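PDB 2X5Q: SSO1986 from Sulfolobus solfataricus, which is a Cmr7-family subunit of the CMR ribonucleoprotein complex, which carries crRNA in CRISPR antiviral defence, and is possibly a homodimer itself. Local coordinates for residues 99-102 with 103-107. Residues are numbered along the deposited sequence; the frame is centred on the assembly and turned at random.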
# COMPACT_ATOMS: atom_id res chain seq x y z
N ILE A 99 -10.59 -9.57 2.23
CA ILE A 99 -11.42 -10.66 2.75
C ILE A 99 -10.73 -11.41 3.89
O ILE A 99 -9.69 -12.02 3.70
CB ILE A 99 -11.79 -11.68 1.63
CG1 ILE A 99 -12.52 -10.97 0.48
CG2 ILE A 99 -12.65 -12.80 2.19
CD1 ILE A 99 -12.58 -11.79 -0.86
N GLY A 100 -11.34 -11.34 5.07
CA GLY A 100 -10.92 -12.11 6.23
C GLY A 100 -9.51 -11.83 6.73
O GLY A 100 -8.83 -12.73 7.17
N ILE A 101 -9.08 -10.58 6.68
CA ILE A 101 -7.77 -10.24 7.22
C ILE A 101 -7.82 -10.27 8.75
O ILE A 101 -8.77 -9.76 9.35
CB ILE A 101 -7.28 -8.87 6.75
CG1 ILE A 101 -5.79 -8.68 7.11
CG2 ILE A 101 -8.14 -7.74 7.34
CD1 ILE A 101 -5.19 -7.36 6.67
N PRO A 102 -6.83 -10.92 9.39
CA PRO A 102 -6.66 -10.83 10.83
C PRO A 102 -6.61 -9.39 11.27
O PRO A 102 -5.84 -8.58 10.71
CB PRO A 102 -5.32 -11.53 11.06
CG PRO A 102 -5.25 -12.53 9.98
CD PRO A 102 -5.84 -11.83 8.79
N SER A 103 -7.45 -9.05 12.24
CA SER A 103 -7.56 -7.67 12.68
C SER A 103 -6.24 -7.17 13.27
O SER A 103 -5.93 -5.98 13.18
CB SER A 103 -8.70 -7.49 13.68
OG SER A 103 -8.53 -8.33 14.82
N ASN A 104 -5.46 -8.09 13.85
CA ASN A 104 -4.13 -7.76 14.36
C ASN A 104 -3.13 -7.34 13.26
O ASN A 104 -2.05 -6.85 13.55
CB ASN A 104 -3.56 -8.93 15.19
CG ASN A 104 -3.25 -10.18 14.34
OD1 ASN A 104 -2.56 -10.11 13.31
ND2 ASN A 104 -3.73 -11.34 14.79
N LYS A 105 -3.51 -7.55 12.00
CA LYS A 105 -2.69 -7.19 10.85
C LYS A 105 -2.93 -5.74 10.43
O LYS A 105 -2.08 -5.11 9.79
CB LYS A 105 -3.02 -8.12 9.66
CG LYS A 105 -1.85 -8.85 9.11
CD LYS A 105 -2.17 -9.58 7.80
CE LYS A 105 -1.06 -9.40 6.82
NZ LYS A 105 0.28 -9.55 7.46
N LEU A 106 -4.10 -5.22 10.78
CA LEU A 106 -4.49 -3.89 10.33
C LEU A 106 -3.91 -2.79 11.19
O LEU A 106 -3.65 -2.98 12.38
CB LEU A 106 -6.01 -3.76 10.32
CG LEU A 106 -6.71 -4.52 9.20
CD1 LEU A 106 -8.22 -4.47 9.41
CD2 LEU A 106 -6.27 -3.95 7.83
N TYR A 107 -3.74 -1.62 10.56
CA TYR A 107 -3.21 -0.44 11.24
C TYR A 107 -4.36 0.34 11.89
O TYR A 107 -4.84 1.36 11.36
CB TYR A 107 -2.42 0.41 10.27
CG TYR A 107 -1.63 1.56 10.88
CD1 TYR A 107 -1.56 1.75 12.25
CD2 TYR A 107 -0.89 2.41 10.06
CE1 TYR A 107 -0.82 2.77 12.79
CE2 TYR A 107 -0.15 3.45 10.60
CZ TYR A 107 -0.13 3.64 11.96
OH TYR A 107 0.60 4.65 12.51
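Ile101 and Leu106 meet through their branch ends where strand 95-102 gives way to a tight turn. Ile101 keeps its long branch extended, CG1 anti to the backbone N (chi1 -168°) and CD1 continuing outward, which carries CD1 to within 3.8 Å of Leu106 CD2. Its short branch reaches the other methyl, with Ile101 CG2 lying 3.9 Å from Leu106 CD1, so the leucine fork is met by both arms of the isoleucine. Beyond this pair, Leu106 packs on Leu57 and Phe120. Lys105 contributes its aliphatic part differently: the chain runs at about a right angle to Ile101, and its CB and CD touch Ile101 CG1, each at 3.8 Å. Bends at chi3 and chi4 then lead the amine off to Asp79 and Asp76 of the second subunit, with which it forms salt bridges. Asn104 brings its OD1 to 3.8 Å from Pro102 CB.

The polar share belongs to the backbone. Lys105 N donates to Pro102 O at 2.9 Å, fairly straight at the hydrogen (154°) although the donor sits well above the carbonyl plane; Leu106 N repeats the i-to-i+3 pattern on Ser103 O, at 3.1 Å. Ser103 OG is hydrogen-bonded to Gly116 O, just before strand 117-123 of the same chain. Such successive bonds define a short 3-10 turn, here one that follows strand 95-102 and leads toward strand 108-109, brings Leu106 back against Ile101 and onto strands 52-60 and 117-123, and presents Lys105 to the dimer interface.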